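PDB 5GMX: carboxylesterase from Uncultured bacterium, which hydrolyses carboxylic esters as a family VIII carboxylesterase with a beta-lactamase-like fold and also acts on oxyimino cephalosporins. Local coordinates for residues A[115-127]-A[162-174]. Residues are numbered along the deposited sequence; the frame is centred on the assembly and turned at random.
Sequences QLLSHQAGICGPR and AVVFGHIAGEVAR. With PMS (phenylmethanesulfonic acid), chain C.
A162 lies beside C124 at the end of the contact nearest the bound phenylmethanesulfonic acid, where one water bridges the two segments: it donates to C124 O (2.8 Å) and accepts from V163 N. The methyl of A162 meanwhile lies against the phenyl ring of the ligand, its CB 3.6 Å from ligand C6, while A162 O accepts a hydrogen bond from K74. V164 spreads its two branches: CG1 packs on the ring of P126, and CG2 sits 3.6 Å from I123 O. With CG anti to the backbone N (chi1 175°), F165 brings its ring alongside the H119 imidazole; the planes are only 21° apart but slid so far that they barely overlap. H119 ND1 accepts a hydrogen bond from the backbone N of H161, which ties the imidazole to the chain just before A162. The two segments belong to the helical part of the beta-lactamase-like fold, beside helix 72-86, which carries K74 of the probable SxxK motif. L117 O comes to the edge of the F165 ring, 3.4 Å from its CE1. Further along helix 165-175, I168 CD1 meets L116 CD1 at 3.7 Å, and A169 CB touches L117 CD2. One turn beyond I168, V172 CG2 packs on the other branch of L116, CD2, at 3.8 Å.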
ATOM      1  N   GLN A 115      11.947  12.371   5.446  1.00 14.50           N
ATOM      2  CA  GLN A 115      12.128  12.758   4.042  1.00 12.88           C
ATOM      3  C   GLN A 115      12.144  11.553   3.093  1.00 14.09           C
ATOM      4  O   GLN A 115      11.571  11.604   2.005  1.00 13.07           O
ATOM      5  CB  GLN A 115      13.419  13.563   3.869  1.00 14.49           C
ATOM      6  CG  GLN A 115      13.350  14.962   4.443  1.00 17.72           C
ATOM      7  CD  GLN A 115      14.695  15.675   4.394  1.00 19.56           C
ATOM      8  OE1 GLN A 115      15.745  15.041   4.289  1.00 20.58           O
ATOM      9  NE2 GLN A 115      14.664  16.999   4.468  1.00 20.42           N
ATOM     10  N   LEU A 116      12.824  10.484   3.497  1.00 10.98           N
ATOM     11  CA  LEU A 116      12.833   9.243   2.730  1.00 14.05           C
ATOM     12  C   LEU A 116      11.407   8.703   2.546  1.00 14.48           C
ATOM     13  O   LEU A 116      11.025   8.285   1.452  1.00 13.00           O
ATOM     14  CB  LEU A 116      13.701   8.183   3.426  1.00 13.70           C
ATOM     15  CG  LEU A 116      13.975   6.871   2.685  1.00 15.81           C
ATOM     16  CD1 LEU A 116      15.012   7.068   1.598  1.00 13.44           C
ATOM     17  CD2 LEU A 116      14.395   5.759   3.636  1.00 16.38           C
ATOM     18  N   LEU A 117      10.625   8.720   3.620  1.00 14.62           N
ATOM     19  CA  LEU A 117       9.275   8.154   3.586  1.00 17.87           C
ATOM     20  C   LEU A 117       8.257   9.032   2.873  1.00 18.68           C
ATOM     21  O   LEU A 117       7.174   8.552   2.548  1.00 13.66           O
ATOM     22  CB  LEU A 117       8.776   7.883   5.003  1.00 12.94           C
ATOM     23  CG  LEU A 117       9.387   6.659   5.661  1.00 15.57           C
ATOM     24  CD1 LEU A 117       8.971   6.621   7.113  1.00 20.58           C
ATOM     25  CD2 LEU A 117       8.879   5.438   4.933  1.00 21.39           C
ATOM     26  N   SER A 118       8.604  10.299   2.630  1.00 14.39           N
ATOM     27  CA  SER A 118       7.712  11.212   1.914  1.00 15.82           C
ATOM     28  C   SER A 118       8.197  11.503   0.498  1.00 12.73           C
ATOM     29  O   SER A 118       7.806  12.510  -0.101  1.00 13.76           O
ATOM     30  CB  SER A 118       7.536  12.528   2.681  1.00 12.15           C
ATOM     31  OG  SER A 118       8.783  13.133   2.983  1.00 15.56           O
ATOM     32  N   HIS A 119       9.022  10.604  -0.037  1.00 16.11           N
ATOM     33  CA  HIS A 119       9.469  10.656  -1.431  1.00 13.17           C
ATOM     34  C   HIS A 119      10.273  11.922  -1.706  1.00 14.23           C
ATOM     35  O   HIS A 119      10.235  12.456  -2.808  1.00 14.23           O
ATOM     36  CB  HIS A 119       8.275  10.561  -2.393  1.00 16.18           C
ATOM     37  CG  HIS A 119       7.410   9.368  -2.145  1.00 17.52           C
ATOM     38  ND1 HIS A 119       7.630   8.152  -2.753  1.00 18.51           N
ATOM     39  CD2 HIS A 119       6.349   9.193  -1.324  1.00 17.51           C
ATOM     40  CE1 HIS A 119       6.732   7.280  -2.329  1.00 19.83           C
ATOM     41  NE2 HIS A 119       5.942   7.888  -1.462  1.00 17.75           N
ATOM     42  N   GLN A 120      11.005  12.389  -0.700  1.00 13.19           N
ATOM     43  CA  GLN A 120      11.836  13.581  -0.849  1.00 13.04           C
ATOM     44  C   GLN A 120      13.338  13.295  -0.852  1.00 15.52           C
ATOM     45  O   GLN A 120      14.132  14.222  -0.758  1.00 16.85           O
ATOM     46  CB  GLN A 120      11.538  14.568   0.268  1.00 12.71           C
ATOM     47  CG  GLN A 120      10.103  15.005   0.349  1.00 12.55           C
ATOM     48  CD  GLN A 120       9.921  16.124   1.344  1.00 17.15           C
ATOM     49  OE1 GLN A 120      10.058  17.297   0.997  1.00 20.42           O
ATOM     50  NE2 GLN A 120       9.638  15.771   2.595  1.00 13.85           N
ATOM     51  N   ALA A 121      13.731  12.025  -0.917  1.00 14.72           N
ATOM     52  CA  ALA A 121      15.152  11.684  -0.948  1.00 20.46           C
ATOM     53  C   ALA A 121      15.732  11.822  -2.355  1.00 22.20           C
ATOM     54  O   ALA A 121      16.945  11.864  -2.526  1.00 20.88           O
ATOM     55  CB  ALA A 121      15.384  10.272  -0.423  1.00 14.23           C
ATOM     56  N   GLY A 122      14.866  11.855  -3.363  1.00 24.64           N
ATOM     57  CA  GLY A 122      15.313  12.075  -4.725  1.00 20.06           C
ATOM     58  C   GLY A 122      15.888  10.864  -5.435  1.00 18.61           C
ATOM     59  O   GLY A 122      16.564  11.005  -6.447  1.00 20.03           O
ATOM     60  N   ILE A 123      15.642   9.667  -4.923  1.00 19.35           N
ATOM     61  CA  ILE A 123      16.097   8.471  -5.629  1.00 18.13           C
ATOM     62  C   ILE A 123      14.889   7.695  -6.137  1.00 22.99           C
ATOM     63  O   ILE A 123      14.669   6.524  -5.790  1.00 21.23           O
ATOM     64  CB  ILE A 123      16.991   7.584  -4.747  1.00 23.13           C
ATOM     65  CG1 ILE A 123      16.410   7.458  -3.345  1.00 22.53           C
ATOM     66  CG2 ILE A 123      18.390   8.185  -4.636  1.00 18.77           C
ATOM     67  CD1 ILE A 123      17.212   6.535  -2.465  1.00 25.41           C
ATOM     68  N   CYS A 124      14.108   8.382  -6.964  1.00 17.99           N
ATOM     69  CA  CYS A 124      12.775   7.943  -7.361  1.00 19.85           C
ATOM     70  C   CYS A 124      12.770   6.600  -8.104  1.00 22.88           C
ATOM     71  O   CYS A 124      11.753   5.896  -8.131  1.00 20.24           O
ATOM     72  CB  CYS A 124      12.120   9.035  -8.207  1.00 19.90           C
ATOM     73  SG  CYS A 124      12.391  10.733  -7.546  1.00 29.78           S
ATOM     74  N   GLY A 125      13.912   6.253  -8.692  1.00 21.37           N
ATOM     75  CA  GLY A 125      14.088   4.981  -9.372  1.00 16.54           C
ATOM     76  C   GLY A 125      15.567   4.753  -9.648  1.00 21.84           C
ATOM     77  O   GLY A 125      16.363   5.687  -9.557  1.00 18.95           O
ATOM     78  N   PRO A 126      15.948   3.513  -9.990  1.00 18.41           N
ATOM     79  CA  PRO A 126      17.363   3.207 -10.248  1.00 17.06           C
ATOM     80  C   PRO A 126      17.852   3.947 -11.481  1.00 21.58           C
ATOM     81  O   PRO A 126      17.112   4.035 -12.452  1.00 19.83           O
ATOM     82  CB  PRO A 126      17.367   1.689 -10.484  1.00 18.84           C
ATOM     83  CG  PRO A 126      16.028   1.203  -9.962  1.00 16.81           C
ATOM     84  CD  PRO A 126      15.084   2.335 -10.172  1.00 20.14           C
ATOM     85  N   ARG A 127      19.069   4.473 -11.448  1.00 23.14           N
ATOM     86  CA  ARG A 127      19.573   5.221 -12.590  1.00 26.48           C
ATOM     87  C   ARG A 127      19.858   4.298 -13.772  1.00 30.52           C
ATOM     88  O   ARG A 127      19.643   4.664 -14.928  1.00 35.68           O
ATOM     89  CB  ARG A 127      20.831   5.997 -12.208  1.00 24.51           C
ATOM     90  CG  ARG A 127      20.535   7.357 -11.621  1.00 21.92           C
ATOM     91  CD  ARG A 127      21.804   8.140 -11.301  1.00 20.48           C
ATOM     92  NE  ARG A 127      21.465   9.360 -10.576  1.00 20.51           N
ATOM     93  CZ  ARG A 127      21.060  10.484 -11.162  1.00 20.27           C
ATOM     94  NH1 ARG A 127      20.944  10.534 -12.483  1.00 22.69           N
ATOM     95  NH2 ARG A 127      20.757  11.550 -10.428  1.00 18.42           N
ATOM     96  N   ALA A 162       8.204   5.152  -7.174  1.00 20.09           N
ATOM     97  CA  ALA A 162       7.118   4.294  -7.653  1.00 22.21           C
ATOM     98  C   ALA A 162       7.273   2.801  -7.373  1.00 25.75           C
ATOM     99  O   ALA A 162       6.287   2.113  -7.102  1.00 27.68           O
ATOM    100  CB  ALA A 162       6.937   4.503  -9.143  1.00 26.34           C
ATOM    101  N   VAL A 163       8.493   2.291  -7.470  1.00 22.73           N
ATOM    102  CA  VAL A 163       8.708   0.863  -7.274  1.00 20.82           C
ATOM    103  C   VAL A 163       9.625   0.608  -6.082  1.00 20.84           C
ATOM    104  O   VAL A 163       9.403  -0.323  -5.309  1.00 22.11           O
ATOM    105  CB  VAL A 163       9.293   0.193  -8.537  1.00 25.68           C
ATOM    106  CG1 VAL A 163       9.531  -1.299  -8.293  1.00 23.31           C
ATOM    107  CG2 VAL A 163       8.361   0.403  -9.738  1.00 30.62           C
ATOM    108  N   VAL A 164      10.655   1.437  -5.936  1.00 22.80           N
ATOM    109  CA  VAL A 164      11.705   1.179  -4.955  1.00 19.53           C
ATOM    110  C   VAL A 164      11.382   1.672  -3.540  1.00 17.35           C
ATOM    111  O   VAL A 164      12.168   1.443  -2.621  1.00 21.34           O
ATOM    112  CB  VAL A 164      13.049   1.818  -5.406  1.00 21.93           C
ATOM    113  CG1 VAL A 164      13.450   1.300  -6.780  1.00 12.26           C
ATOM    114  CG2 VAL A 164      12.957   3.333  -5.415  1.00 15.02           C
ATOM    115  N   PHE A 165      10.243   2.339  -3.354  1.00 20.37           N
ATOM    116  CA  PHE A 165       9.842   2.833  -2.018  1.00 18.47           C
ATOM    117  C   PHE A 165       9.895   1.728  -0.956  1.00 15.20           C
ATOM    118  O   PHE A 165      10.388   1.936   0.159  1.00 18.99           O
ATOM    119  CB  PHE A 165       8.431   3.440  -2.066  1.00 17.51           C
ATOM    120  CG  PHE A 165       7.882   3.856  -0.716  1.00 16.27           C
ATOM    121  CD1 PHE A 165       8.171   5.103  -0.195  1.00 20.47           C
ATOM    122  CD2 PHE A 165       7.048   3.017   0.006  1.00 18.34           C
ATOM    123  CE1 PHE A 165       7.663   5.494   1.037  1.00 13.63           C
ATOM    124  CE2 PHE A 165       6.537   3.404   1.235  1.00 22.24           C
ATOM    125  CZ  PHE A 165       6.844   4.647   1.747  1.00 19.58           C
ATOM    126  N   GLY A 166       9.373   0.559  -1.319  1.00 17.14           N
ATOM    127  CA  GLY A 166       9.314  -0.576  -0.421  1.00 17.08           C
ATOM    128  C   GLY A 166      10.685  -1.047   0.018  1.00 20.55           C
ATOM    129  O   GLY A 166      10.871  -1.445   1.169  1.00 16.09           O
ATOM    130  N   HIS A 167      11.654  -0.983  -0.894  1.00 15.53           N
ATOM    131  CA  HIS A 167      13.019  -1.385  -0.581  1.00 13.53           C
ATOM    132  C   HIS A 167      13.729  -0.426   0.378  1.00 23.02           C
ATOM    133  O   HIS A 167      14.421  -0.873   1.291  1.00 21.05           O
ATOM    134  CB  HIS A 167      13.849  -1.516  -1.859  1.00 19.17           C
ATOM    135  CG  HIS A 167      13.642  -2.816  -2.574  1.00 21.61           C
ATOM    136  ND1 HIS A 167      12.577  -3.039  -3.417  1.00 22.94           N
ATOM    137  CD2 HIS A 167      14.352  -3.969  -2.549  1.00 21.46           C
ATOM    138  CE1 HIS A 167      12.646  -4.269  -3.896  1.00 22.87           C
ATOM    139  NE2 HIS A 167      13.711  -4.857  -3.381  1.00 22.23           N
ATOM    140  N   ILE A 168      13.591   0.881   0.168  1.00 18.48           N
ATOM    141  CA  ILE A 168      14.310   1.826   1.020  1.00 21.27           C
ATOM    142  C   ILE A 168      13.646   1.930   2.402  1.00 17.37           C
ATOM    143  O   ILE A 168      14.334   1.889   3.453  1.00 18.36           O
ATOM    144  CB  ILE A 168      14.435   3.220   0.352  1.00 18.86           C
ATOM    145  CG1 ILE A 168      13.067   3.769  -0.050  1.00 23.88           C
ATOM    146  CG2 ILE A 168      15.332   3.132  -0.877  1.00 20.21           C
ATOM    147  CD1 ILE A 168      13.135   5.047  -0.882  1.00 28.06           C
ATOM    148  N   ALA A 169      12.315   2.032   2.406  1.00 15.90           N
ATOM    149  CA  ALA A 169      11.570   2.026   3.664  1.00 24.10           C
ATOM    150  C   ALA A 169      11.856   0.736   4.436  1.00 16.87           C
ATOM    151  O   ALA A 169      12.224   0.742   5.629  1.00 17.31           O
ATOM    152  CB  ALA A 169      10.072   2.167   3.396  1.00 20.84           C
ATOM    153  N   GLY A 170      11.733  -0.369   3.711  1.00 17.04           N
ATOM    154  CA  GLY A 170      11.916  -1.696   4.264  1.00 21.45           C
ATOM    155  C   GLY A 170      13.317  -1.929   4.791  1.00 18.85           C
ATOM    156  O   GLY A 170      13.496  -2.614   5.792  1.00 17.00           O
ATOM    157  N   GLU A 171      14.317  -1.373   4.116  1.00 16.70           N
ATOM    158  CA  GLU A 171      15.690  -1.576   4.546  1.00 16.36           C
ATOM    159  C   GLU A 171      15.950  -0.802   5.826  1.00 17.94           C
ATOM    160  O   GLU A 171      16.703  -1.264   6.693  1.00 15.63           O
ATOM    161  CB  GLU A 171      16.687  -1.182   3.457  1.00 15.40           C
ATOM    162  CG  GLU A 171      18.152  -1.431   3.827  1.00 21.63           C
ATOM    163  CD  GLU A 171      18.491  -2.901   4.118  1.00 22.16           C
ATOM    164  OE1 GLU A 171      17.631  -3.792   3.933  1.00 19.87           O
ATOM    165  OE2 GLU A 171      19.637  -3.164   4.541  1.00 24.43           O
ATOM    166  N   VAL A 172      15.329   0.365   5.970  1.00 13.39           N
ATOM    167  CA  VAL A 172      15.433   1.032   7.270  1.00 13.98           C
ATOM    168  C   VAL A 172      14.846   0.144   8.380  1.00 18.18           C
ATOM    169  O   VAL A 172      15.487  -0.099   9.445  1.00 13.88           O
ATOM    170  CB  VAL A 172      14.725   2.393   7.263  1.00 13.07           C
ATOM    171  CG1 VAL A 172      14.678   2.986   8.667  1.00 19.99           C
ATOM    172  CG2 VAL A 172      15.438   3.336   6.311  1.00 16.65           C
ATOM    173  N   ALA A 173      13.652  -0.380   8.093  1.00 16.96           N
ATOM    174  CA  ALA A 173      12.975  -1.287   9.021  1.00 16.34           C
ATOM    175  C   ALA A 173      13.832  -2.493   9.410  1.00 18.31           C
ATOM    176  O   ALA A 173      13.875  -2.872  10.581  1.00 17.44           O
ATOM    177  CB  ALA A 173      11.656  -1.764   8.417  1.00 13.61           C
ATOM    178  N   ARG A 174      14.505  -3.082   8.426  1.00 15.65           N
ATOM    179  CA  ARG A 174      15.336  -4.254   8.643  1.00 16.87           C
ATOM    180  C   ARG A 174      16.569  -3.892   9.443  1.00 16.22           C
ATOM    181  O   ARG A 174      17.012  -4.675  10.280  1.00 18.65           O
ATOM    182  CB  ARG A 174      15.754  -4.890   7.312  1.00 16.93           C
ATOM    183  CG  ARG A 174      14.632  -5.530   6.525  1.00 19.03           C
ATOM    184  CD  ARG A 174      15.159  -6.248   5.283  1.00 19.89           C
ATOM    185  NE  ARG A 174      15.995  -7.403   5.606  1.00 17.88           N
ATOM    186  CZ  ARG A 174      17.300  -7.483   5.353  1.00 25.99           C
ATOM    187  NH1 ARG A 174      17.930  -6.473   4.769  1.00 21.46           N
ATOM    188  NH2 ARG A 174      17.981  -8.579   5.680  1.00 26.50           N
TER
HETATM  189  C   PMS C 401       3.070   1.004  -8.449  1.00 44.29           C
HETATM  190  S   PMS C 401       1.635   1.814  -7.777  1.00 41.15           S
HETATM  191  C1  PMS C 401       3.336   1.399  -9.892  1.00 54.11           C
HETATM  192  C2  PMS C 401       2.808   0.646 -10.932  1.00 49.50           C
HETATM  193  C3  PMS C 401       3.055   1.004 -12.250  1.00 47.21           C
HETATM  194  C4  PMS C 401       3.836   2.114 -12.534  1.00 56.63           C
HETATM  195  C5  PMS C 401       4.367   2.868 -11.498  1.00 49.34           C
HETATM  196  C6  PMS C 401       4.120   2.507 -10.182  1.00 49.11           C
HETATM  197  O2S PMS C 401       1.364   3.186  -8.355  1.00 34.59           O
HETATM  198  O1S PMS C 401       0.368   1.088  -8.163  1.00 31.29           O
HETATM  199  O   HOH W   1      10.979   3.202  -8.481  1.00 16.72           O